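Local coordinates for endo-1,3-beta-glucanase, family GH16 (Zobellia galactanivorans, PDB 4BPZ), which probably cleaves internal beta-1,3-glucosidic linkages in laminarin-type glucans, as the glycoside hydrolase family 16 catalytic domain of a longer protein, at residues A[17-22]-A[247-252]; A[100-105]-A[187-192]; A[13-18]-A[27-32]. The protein carries 1 engineered substitution. One frame throughout, in Å; residues are numbered along the deposited sequence.

Contact 1 (A[17-22]-A[247-252]); sequences DEFEYE and FEIDYV. With CA (calcium ion), chain E.
Glu-18 bends at chi2 (-65°) and brings its carboxylate back alongside Tyr-251, while Asp-250 sets CG opposite its backbone N (chi1 -175°) and turns OD1 onto the calcium ion. Glu-18 OE1 lies 3.5 Å from Tyr-251 CB, with the carboxylate and ring planes 37° apart. Glu-18 OE1 also accepts from water 1 at 2.7 Å and forms a salt bridge with Arg-253. Water 1 is itself a calcium ligand. Glu-18 O, Asp-250 O and Asp-250 OD1 each bind calcium at 2.4 Å. Glu-20 OE2 adds a ligand, and Gly-62 O from another loop completes the site. Beside it, Phe-19 turns its ring edge to Asp-250 O, and its CE2 packs on Ile-249 CG2 at 3.9 Å. The backbones join as an antiparallel hydrogen-bonded pair, with Asp-17 N 2.9 Å from Val-252 O. An Asx turn, Asp-17 OD1 accepting from Phe-19 N, spans Glu-18, whose O binds the metal. With an alanine at Glu-18, the metal-bound water would probably lose an acceptor that orients it, and Arg-253 would miss this carboxylate. Glu-18 O and Asp-250 O come within 3.1 Å, and Glu-20 OE2 and Asp-250 OD1 within 4.1 Å. Calcium probably offsets this crowding of carbonyl and carboxylate oxygens, and the salt bridge from Arg-101 to Asp-250 OD2 is likely to help.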
loop_
_atom_site.group_PDB
_atom_site.type_symbol
_atom_site.label_atom_id
_atom_site.label_comp_id
_atom_site.label_asym_id
_atom_site.label_seq_id
_atom_site.Cartn_x
_atom_site.Cartn_y
_atom_site.Cartn_z
ATOM N N ASP A 17 -5.002 3.980 13.417
ATOM C CA ASP A 17 -4.846 2.694 14.141
ATOM C C ASP A 17 -3.458 2.776 14.774
ATOM O O ASP A 17 -2.454 2.817 14.044
ATOM C CB ASP A 17 -5.088 1.437 13.282
ATOM C CG ASP A 17 -5.328 0.245 14.175
ATOM O OD1 ASP A 17 -4.960 0.274 15.364
ATOM O OD2 ASP A 17 -5.882 -0.782 13.587
ATOM N N GLU A 18 -3.375 2.813 16.105
ATOM C CA GLU A 18 -2.136 2.768 16.840
ATOM C C GLU A 18 -1.643 1.327 17.123
ATOM O O GLU A 18 -0.561 1.142 17.603
ATOM C CB GLU A 18 -2.303 3.504 18.191
ATOM C CG GLU A 18 -2.670 4.974 17.970
ATOM C CD GLU A 18 -1.640 5.802 17.312
ATOM O OE1 GLU A 18 -0.392 5.657 17.505
ATOM O OE2 GLU A 18 -2.073 6.741 16.601
ATOM N N PHE A 19 -2.482 0.360 16.778
ATOM C CA PHE A 19 -2.106 -1.043 16.897
ATOM C C PHE A 19 -1.717 -1.424 18.354
ATOM O O PHE A 19 -0.795 -2.278 18.493
ATOM C CB PHE A 19 -1.015 -1.405 15.868
ATOM C CG PHE A 19 -1.523 -1.296 14.472
ATOM C CD1 PHE A 19 -2.592 -2.069 14.025
ATOM C CD2 PHE A 19 -0.968 -0.344 13.630
ATOM C CE1 PHE A 19 -3.080 -1.935 12.717
ATOM C CE2 PHE A 19 -1.476 -0.169 12.327
ATOM C CZ PHE A 19 -2.518 -0.970 11.867
ATOM N N GLU A 20 -2.345 -0.870 19.370
ATOM C CA GLU A 20 -1.967 -1.163 20.738
ATOM C C GLU A 20 -2.728 -2.368 21.271
ATOM O O GLU A 20 -2.497 -2.728 22.484
ATOM C CB GLU A 20 -2.096 0.155 21.563
ATOM C CG GLU A 20 -1.042 1.257 21.163
ATOM C CD GLU A 20 0.502 0.890 21.139
ATOM O OE1 GLU A 20 0.820 0.172 22.155
ATOM O OE2 GLU A 20 1.391 1.317 20.179
ATOM N N TYR A 21 -3.573 -3.042 20.518
ATOM C CA TYR A 21 -4.264 -4.225 20.887
ATOM C C TYR A 21 -3.550 -5.541 20.413
ATOM O O TYR A 21 -2.470 -5.434 19.821
ATOM C CB TYR A 21 -5.674 -4.132 20.353
ATOM C CG TYR A 21 -5.681 -3.915 18.827
ATOM C CD1 TYR A 21 -5.743 -4.975 17.899
ATOM C CD2 TYR A 21 -5.742 -2.640 18.298
ATOM C CE1 TYR A 21 -5.784 -4.756 16.498
ATOM C CE2 TYR A 21 -5.720 -2.382 16.886
ATOM C CZ TYR A 21 -5.754 -3.411 16.054
ATOM O OH TYR A 21 -5.763 -3.242 14.630
ATOM N N GLU A 22 -4.133 -6.728 20.653
ATOM C CA GLU A 22 -3.575 -8.039 20.278
ATOM C C GLU A 22 -4.495 -8.886 19.396
ATOM O O GLU A 22 -5.719 -9.062 19.783
ATOM C CB GLU A 22 -3.304 -8.838 21.539
ATOM C CG GLU A 22 -2.369 -10.032 21.228
ATOM C CD GLU A 22 -1.909 -10.745 22.522
ATOM O OE1 GLU A 22 -1.014 -10.296 23.265
ATOM O OE2 GLU A 22 -2.430 -11.768 22.745
ATOM N N PHE A 247 6.861 -6.766 7.430
ATOM C CA PHE A 247 6.643 -5.306 7.292
ATOM C C PHE A 247 5.930 -4.873 8.565
ATOM O O PHE A 247 4.835 -5.383 8.828
ATOM C CB PHE A 247 5.753 -5.151 6.068
ATOM C CG PHE A 247 5.382 -3.756 5.618
ATOM C CD1 PHE A 247 5.964 -2.604 6.112
ATOM C CD2 PHE A 247 4.387 -3.629 4.644
ATOM C CE1 PHE A 247 5.551 -1.357 5.652
ATOM C CE2 PHE A 247 3.992 -2.405 4.189
ATOM C CZ PHE A 247 4.595 -1.286 4.669
ATOM N N GLU A 248 6.573 -4.089 9.392
ATOM C CA GLU A 248 6.087 -3.768 10.713
ATOM C C GLU A 248 5.647 -2.313 10.748
ATOM O O GLU A 248 6.419 -1.400 10.460
ATOM C CB GLU A 248 7.192 -3.995 11.738
ATOM C CG GLU A 248 6.670 -3.808 13.125
ATOM C CD GLU A 248 7.674 -4.050 14.232
ATOM O OE1 GLU A 248 8.878 -4.038 13.952
ATOM O OE2 GLU A 248 7.254 -4.224 15.382
ATOM N N ILE A 249 4.387 -2.106 11.123
ATOM C CA ILE A 249 3.772 -0.768 11.094
ATOM C C ILE A 249 3.358 -0.381 12.505
ATOM O O ILE A 249 2.525 -1.023 13.154
ATOM C CB ILE A 249 2.553 -0.798 10.103
ATOM C CG1 ILE A 249 3.099 -1.027 8.711
ATOM C CG2 ILE A 249 1.800 0.505 10.229
ATOM C CD1 ILE A 249 2.064 -1.400 7.778
ATOM N N ASP A 250 3.958 0.673 13.024
ATOM C CA ASP A 250 3.641 1.178 14.376
ATOM C C ASP A 250 2.282 1.852 14.418
ATOM O O ASP A 250 1.499 1.677 15.355
ATOM C CB ASP A 250 4.782 2.122 14.791
ATOM C CG ASP A 250 4.629 2.615 16.209
ATOM O OD1 ASP A 250 3.984 1.951 17.050
ATOM O OD2 ASP A 250 5.192 3.709 16.474
ATOM N N TYR A 251 1.951 2.650 13.393
ATOM C CA TYR A 251 0.673 3.300 13.387
ATOM C C TYR A 251 0.365 3.773 11.928
ATOM O O TYR A 251 1.273 3.966 11.132
ATOM C CB TYR A 251 0.607 4.560 14.305
ATOM C CG TYR A 251 1.626 5.623 14.112
ATOM C CD1 TYR A 251 1.593 6.495 13.019
ATOM C CD2 TYR A 251 2.666 5.799 15.058
ATOM C CE1 TYR A 251 2.485 7.544 12.881
ATOM C CE2 TYR A 251 3.575 6.825 14.922
ATOM C CZ TYR A 251 3.497 7.712 13.863
ATOM O OH TYR A 251 4.437 8.675 13.738
ATOM N N VAL A 252 -0.924 3.983 11.742
ATOM C CA VAL A 252 -1.463 4.738 10.552
ATOM C C VAL A 252 -2.264 5.873 11.138
ATOM O O VAL A 252 -3.141 5.606 11.985
ATOM C CB VAL A 252 -2.370 3.820 9.704
ATOM C CG1 VAL A 252 -3.048 4.610 8.588
ATOM C CG2 VAL A 252 -1.566 2.662 9.144
HETATM CA CA CA E . 1.776 1.429 17.745
HETATM O O HOH W 1 1.475 3.773 18.128
#

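Contact 2 (A[100-105]-A[187-192]); sequences VRAKLP and HVYSLE
Val-100 pairs with Tyr-189, Arg-101 with Val-188 and Ala-102 with His-187 in an antiparallel ladder; the N-to-C directions of the two short strands are 138° apart. Four backbone hydrogen bonds hold it, among them Tyr-189 N to Val-100 O at 2.9 Å. Tyr-189 makes the main side-chain contacts with Ala-102 and Leu-104. Its CG stands beside the backbone N (chi1 -60°), which swings the ring along the neighbouring strand. Ala-102 O lies at the ring edge, and Ala-102 CB is 4.2 Å from Tyr-189 CE2. Leu-104 comes from the opposite direction, its CD1 3.3 Å from Tyr-189 OH. On the sheet face opposite Tyr-189 and Ala-102, Arg-101 CG meets Val-188 CG2 at 4.2 Å. The extended arginine runs on to a salt bridge with Asp-250, a calcium ligand. Water 2 lies in the tyrosine ring plane, 2.7 Å from Tyr-189 OH. It donates to Ala-102 O and lies within bonding distance of His-187 ND1. The strands belong to the family 16 beta-sandwich, and Tyr-189 packs on Ile-114. The phenol therefore keeps a polar partner at its tip while its carbons join the buried packing. Water 2 probably links that tip to both strands.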
loop_
_atom_site.group_PDB
_atom_site.type_symbol
_atom_site.label_atom_id
_atom_site.label_comp_id
_atom_site.label_asym_id
_atom_site.label_seq_id
_atom_site.Cartn_x
_atom_site.Cartn_y
_atom_site.Cartn_z
ATOM N N VAL A 100 2.407 7.033 8.138
ATOM C CA VAL A 100 2.570 5.616 8.488
ATOM C C VAL A 100 3.989 5.441 8.976
ATOM O O VAL A 100 4.956 5.676 8.223
ATOM C CB VAL A 100 2.281 4.683 7.269
ATOM C CG1 VAL A 100 2.400 3.244 7.723
ATOM C CG2 VAL A 100 0.885 4.916 6.713
ATOM N N ARG A 101 4.150 5.021 10.233
ATOM C CA ARG A 101 5.499 4.818 10.784
ATOM C C ARG A 101 5.788 3.308 10.721
ATOM O O ARG A 101 4.980 2.495 11.223
ATOM C CB ARG A 101 5.516 5.292 12.246
ATOM C CG ARG A 101 6.897 5.127 12.884
ATOM C CD ARG A 101 6.934 5.879 14.228
ATOM N NE ARG A 101 8.298 5.897 14.743
ATOM C CZ ARG A 101 8.712 5.205 15.789
ATOM N NH1 ARG A 101 7.957 4.298 16.396
ATOM N NH2 ARG A 101 9.983 5.305 16.176
ATOM N N ALA A 102 6.874 2.902 10.061
ATOM C CA ALA A 102 7.087 1.504 9.760
ATOM C C ALA A 102 8.555 1.157 9.622
ATOM O O ALA A 102 9.386 1.999 9.363
ATOM C CB ALA A 102 6.397 1.175 8.382
ATOM N N LYS A 103 8.801 -0.160 9.734
ATOM C CA LYS A 103 10.039 -0.846 9.402
ATOM C C LYS A 103 9.738 -1.753 8.243
ATOM O O LYS A 103 8.729 -2.472 8.246
ATOM C CB LYS A 103 10.571 -1.673 10.574
ATOM C CG LYS A 103 11.234 -0.823 11.649
ATOM C CD LYS A 103 11.697 -1.711 12.819
ATOM C CE LYS A 103 12.184 -0.871 13.929
ATOM N NZ LYS A 103 12.758 -1.799 14.998
ATOM N N LEU A 104 10.602 -1.731 7.215
ATOM C CA LEU A 104 10.363 -2.441 5.956
ATOM C C LEU A 104 11.009 -3.827 5.948
ATOM O O LEU A 104 12.040 -4.022 6.643
ATOM C CB LEU A 104 10.827 -1.595 4.740
ATOM C CG LEU A 104 10.268 -0.195 4.712
ATOM C CD1 LEU A 104 10.717 0.492 3.442
ATOM C CD2 LEU A 104 8.778 -0.114 4.868
ATOM N N PRO A 105 10.554 -4.752 5.121
ATOM C CA PRO A 105 11.264 -6.037 4.998
ATOM C C PRO A 105 12.679 -5.809 4.483
ATOM O O PRO A 105 12.921 -4.988 3.584
ATOM C CB PRO A 105 10.391 -6.805 3.978
ATOM C CG PRO A 105 9.101 -6.068 3.917
ATOM C CD PRO A 105 9.282 -4.684 4.395
ATOM N N HIS A 187 10.826 4.620 10.124
ATOM C CA HIS A 187 10.733 5.880 9.443
ATOM C C HIS A 187 9.280 6.218 9.291
ATOM O O HIS A 187 8.399 5.332 9.383
ATOM C CB HIS A 187 11.350 5.814 8.056
ATOM C CG HIS A 187 12.850 5.525 8.061
ATOM N ND1 HIS A 187 13.400 4.319 8.363
ATOM C CD2 HIS A 187 13.885 6.369 7.733
ATOM C CE1 HIS A 187 14.756 4.393 8.265
ATOM N NE2 HIS A 187 15.065 5.629 7.834
ATOM N N VAL A 188 8.971 7.523 9.028
ATOM C CA VAL A 188 7.588 7.927 8.770
ATOM C C VAL A 188 7.444 8.194 7.286
ATOM O O VAL A 188 8.079 9.092 6.721
ATOM C CB VAL A 188 7.201 9.159 9.619
ATOM C CG1 VAL A 188 5.790 9.563 9.291
ATOM C CG2 VAL A 188 7.332 8.848 11.082
ATOM N N TYR A 189 6.525 7.494 6.641
ATOM C CA TYR A 189 6.189 7.636 5.232
ATOM C C TYR A 189 4.900 8.419 5.186
ATOM O O TYR A 189 3.927 8.040 5.878
ATOM C CB TYR A 189 5.976 6.247 4.673
ATOM C CG TYR A 189 7.241 5.364 4.815
ATOM C CD1 TYR A 189 8.294 5.459 3.892
ATOM C CD2 TYR A 189 7.399 4.567 5.953
ATOM C CE1 TYR A 189 9.442 4.707 4.066
ATOM C CE2 TYR A 189 8.624 3.855 6.126
ATOM C CZ TYR A 189 9.611 3.927 5.202
ATOM O OH TYR A 189 10.792 3.229 5.304
ATOM N N SER A 190 4.855 9.543 4.485
ATOM C CA SER A 190 3.647 10.379 4.549
ATOM C C SER A 190 3.261 10.939 3.205
ATOM O O SER A 190 4.048 11.099 2.279
ATOM C CB SER A 190 3.796 11.479 5.607
ATOM O OG SER A 190 4.746 12.415 5.256
ATOM N N LEU A 191 1.979 11.324 3.171
ATOM C CA LEU A 191 1.351 11.998 2.047
ATOM C C LEU A 191 0.676 13.235 2.533
ATOM O O LEU A 191 -0.066 13.140 3.546
ATOM C CB LEU A 191 0.307 11.049 1.401
ATOM C CG LEU A 191 -0.679 11.673 0.406
ATOM C CD1 LEU A 191 0.032 12.179 -0.865
ATOM C CD2 LEU A 191 -1.781 10.680 0.075
ATOM N N GLU A 192 0.819 14.369 1.865
ATOM C CA GLU A 192 -0.043 15.547 2.105
ATOM C C GLU A 192 -0.752 15.795 0.767
ATOM O O GLU A 192 -0.125 16.086 -0.246
ATOM C CB GLU A 192 0.834 16.747 2.462
ATOM C CG GLU A 192 1.495 16.563 3.785
ATOM C CD GLU A 192 2.571 17.527 4.115
ATOM O OE1 GLU A 192 2.657 18.604 3.447
ATOM O OE2 GLU A 192 3.360 17.234 5.037
HETATM O O HOH W 2 11.519 2.137 7.681
#

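Contact 3 (A[13-18]-A[27-32]); sequences LVFSDE and PEKWHY. With CA (calcium ion), chain E.
Trp-30 meets Asp-17 in a straight hydrogen bond, NE1 to OD2 at 2.8 Å with 161° at the hydrogen. OD2 uses its anti lone pair and lies in the indole plane. The carboxylate and the indole are nearly coplanar. Phe-15 comes to the same indole over a face. Its edge points at the six-membered ring in an offset edge-to-face stack, with planes at 82° and centroids 5.6 Å apart. The nearest atoms of the pair, Phe-15 CZ and Trp-30 CZ2, are 3.9 Å apart. Lys-29 crosses Phe-15 and Asp-17 at a slant, and its CB also lies over the indole face. Lys-29 CB packs against Phe-15 CE1 at 4.0 Å, and Lys-29 CD passes 3.5 Å from Asp-17 OD2. Lys-29 was modelled in two conformers. In the one described here, a bend at chi4 (-69°) brings Lys-29 NZ to within 3.0 Å of Ser-16 O, where it donates nearly in line with the C=O bond. The ammonium then stays well away from the carboxylate and forms no salt bridge with it. Both points hold for this conformer and are uncertain.

One step out, Tyr-21 OH donates to Asp-17 OD2 on the syn side. Two donors thus grip this buried oxygen, which probably steadies the carboxylate as an anion. Phe-15 is placed by a classic beta bulge, in which Val-14 and Phe-15 both face Ile-254, and its ring also meets that of Phe-91. Beyond Asp-17 the segment runs on into the calcium-binding loop.

The two segments share no backbone ladder. Strand 13-17 pairs with strand 244-255, and strand 30-32 pairs with strand 82-93, where Trp-30 touches Ser-89. Side chains alone carry the Trp-30 bond and stack that join these two strand pairs.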
loop_
_atom_site.group_PDB
_atom_site.type_symbol
_atom_site.label_atom_id
_atom_site.label_comp_id
_atom_site.label_asym_id
_atom_site.label_seq_id
_atom_site.Cartn_x
_atom_site.Cartn_y
_atom_site.Cartn_z
ATOM N N LEU A 13 -7.661 14.839 13.305
ATOM C CA LEU A 13 -7.525 13.419 13.156
ATOM C C LEU A 13 -8.841 12.797 12.729
ATOM O O LEU A 13 -9.841 12.967 13.431
ATOM C CB LEU A 13 -6.998 12.799 14.456
ATOM C CG LEU A 13 -6.645 11.252 14.320
ATOM C CD1 LEU A 13 -5.407 11.014 13.506
ATOM C CD2 LEU A 13 -6.407 10.777 15.756
ATOM N N VAL A 14 -8.878 12.079 11.614
ATOM C CA VAL A 14 -10.108 11.430 11.090
ATOM C C VAL A 14 -10.079 9.955 11.070
ATOM O O VAL A 14 -11.151 9.312 11.011
ATOM C CB VAL A 14 -10.533 12.011 9.701
ATOM C CG1 VAL A 14 -10.862 13.528 9.878
ATOM C CG2 VAL A 14 -9.427 11.822 8.661
ATOM N N PHE A 15 -8.896 9.342 11.108
ATOM C CA PHE A 15 -8.800 7.890 11.121
ATOM C C PHE A 15 -7.444 7.558 11.695
ATOM O O PHE A 15 -6.459 8.191 11.335
ATOM C CB PHE A 15 -8.865 7.321 9.681
ATOM C CG PHE A 15 -8.605 5.832 9.583
ATOM C CD1 PHE A 15 -9.624 4.883 9.722
ATOM C CD2 PHE A 15 -7.337 5.387 9.341
ATOM C CE1 PHE A 15 -9.369 3.493 9.624
ATOM C CE2 PHE A 15 -7.067 3.995 9.214
ATOM C CZ PHE A 15 -8.095 3.019 9.289
ATOM N N SER A 16 -7.393 6.482 12.522
ATOM C CA SER A 16 -6.061 6.021 12.941
ATOM C C SER A 16 -6.140 4.616 13.431
ATOM O O SER A 16 -7.208 4.138 13.876
ATOM C CB SER A 16 -5.454 6.898 14.026
ATOM O OG SER A 16 -6.224 6.839 15.190
ATOM N N ASP A 17 -5.002 3.980 13.417
ATOM C CA ASP A 17 -4.846 2.694 14.141
ATOM C C ASP A 17 -3.458 2.776 14.774
ATOM O O ASP A 17 -2.454 2.817 14.044
ATOM C CB ASP A 17 -5.088 1.437 13.282
ATOM C CG ASP A 17 -5.328 0.245 14.175
ATOM O OD1 ASP A 17 -4.960 0.274 15.364
ATOM O OD2 ASP A 17 -5.882 -0.782 13.587
ATOM N N GLU A 18 -3.375 2.813 16.105
ATOM C CA GLU A 18 -2.136 2.768 16.840
ATOM C C GLU A 18 -1.643 1.327 17.123
ATOM O O GLU A 18 -0.561 1.142 17.603
ATOM C CB GLU A 18 -2.303 3.504 18.191
ATOM C CG GLU A 18 -2.670 4.974 17.970
ATOM C CD GLU A 18 -1.640 5.802 17.312
ATOM O OE1 GLU A 18 -0.392 5.657 17.505
ATOM O OE2 GLU A 18 -2.073 6.741 16.601
ATOM N N PRO A 27 -11.301 -5.314 12.702
ATOM C CA PRO A 27 -12.220 -5.453 11.549
ATOM C C PRO A 27 -13.075 -4.260 11.266
ATOM O O PRO A 27 -13.685 -4.139 10.220
ATOM C CB PRO A 27 -13.017 -6.681 11.911
ATOM C CG PRO A 27 -13.116 -6.583 13.433
ATOM C CD PRO A 27 -11.630 -6.228 13.803
ATOM N N GLU A 28 -13.194 -3.325 12.206
ATOM C CA GLU A 28 -13.868 -2.068 11.904
ATOM C C GLU A 28 -13.042 -1.114 11.083
ATOM O O GLU A 28 -13.592 -0.184 10.474
ATOM C CB GLU A 28 -14.269 -1.336 13.205
ATOM C CG GLU A 28 -15.378 -1.997 14.039
ATOM C CD GLU A 28 -15.733 -1.267 15.386
ATOM O OE1 GLU A 28 -15.238 -0.134 15.691
ATOM O OE2 GLU A 28 -16.543 -1.839 16.180
ATOM N N LYS A 29 -11.745 -1.367 11.002
ATOM C CA LYS A 29 -10.783 -0.460 10.333
ATOM C C LYS A 29 -10.226 -1.084 9.034
ATOM O O LYS A 29 -9.842 -0.328 8.175
ATOM C CB LYS A 29 -9.605 -0.127 11.274
ATOM C CG LYS A 29 -9.995 0.659 12.530
ATOM C CD LYS A 29 -8.789 1.158 13.356
ATOM C CE LYS A 29 -9.231 1.792 14.621
ATOM N NZ LYS A 29 -9.938 3.076 14.401
ATOM N N TRP A 30 -10.077 -2.416 9.017
ATOM C CA TRP A 30 -9.279 -3.033 7.955
ATOM C C TRP A 30 -10.049 -4.122 7.296
ATOM O O TRP A 30 -10.649 -4.992 7.981
ATOM C CB TRP A 30 -7.975 -3.598 8.604
ATOM C CG TRP A 30 -7.137 -2.553 9.228
ATOM C CD1 TRP A 30 -6.985 -2.372 10.557
ATOM C CD2 TRP A 30 -6.435 -1.480 8.567
ATOM N NE1 TRP A 30 -6.232 -1.285 10.837
ATOM C CE2 TRP A 30 -5.892 -0.702 9.605
ATOM C CE3 TRP A 30 -6.248 -1.092 7.227
ATOM C CZ2 TRP A 30 -5.140 0.451 9.364
ATOM C CZ3 TRP A 30 -5.504 0.085 7.004
ATOM C CH2 TRP A 30 -4.962 0.817 8.009
ATOM N N HIS A 31 -10.006 -4.155 5.969
ATOM C CA HIS A 31 -10.604 -5.200 5.117
ATOM C C HIS A 31 -9.467 -6.007 4.464
ATOM O O HIS A 31 -8.508 -5.432 3.973
ATOM C CB HIS A 31 -11.391 -4.463 4.014
ATOM C CG HIS A 31 -11.943 -5.376 2.955
ATOM N ND1 HIS A 31 -13.000 -6.190 3.154
ATOM C CD2 HIS A 31 -11.505 -5.597 1.668
ATOM C CE1 HIS A 31 -13.239 -6.885 2.041
ATOM N NE2 HIS A 31 -12.361 -6.503 1.109
ATOM N N TYR A 32 -9.608 -7.295 4.445
ATOM C CA TYR A 32 -8.639 -8.162 3.745
ATOM C C TYR A 32 -9.051 -8.418 2.331
ATOM O O TYR A 32 -10.217 -8.749 2.059
ATOM C CB TYR A 32 -8.538 -9.477 4.421
ATOM C CG TYR A 32 -7.815 -9.472 5.735
ATOM C CD1 TYR A 32 -8.443 -9.220 6.915
ATOM C CD2 TYR A 32 -6.410 -9.664 5.719
ATOM C CE1 TYR A 32 -7.672 -9.297 8.158
ATOM C CE2 TYR A 32 -5.676 -9.670 6.844
ATOM C CZ TYR A 32 -6.281 -9.624 8.029
ATOM O OH TYR A 32 -5.546 -9.672 9.226
HETATM CA CA CA E . 1.776 1.429 17.745
HETATM O O HOH W 1 1.475 3.773 18.128
#

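Contact 3 comes first and closes the short loop between strands 13-17 and 30-32. Contact 1 starts from the same stretch, sharing Asp-17 and Glu-18, but closes a loop of more than 220 residues by reaching strand 244-255 near the C terminus. Contact 2 is nested inside that loop and opens after contact 3 closes. Strand 244-255 pairs with strands 13-17 and 96-103, and the latter pairs with strand 187-193. Contacts 1 and 3 pack together, Val-252 CG2 against Trp-30 CH2. Contacts 1 and 2 meet at the Arg-101 to Asp-250 salt bridge. Contacts 2 and 3 do not touch. The N-terminal, C-terminal and middle strands are thus joined, with contacts 1 and 3 at the calcium.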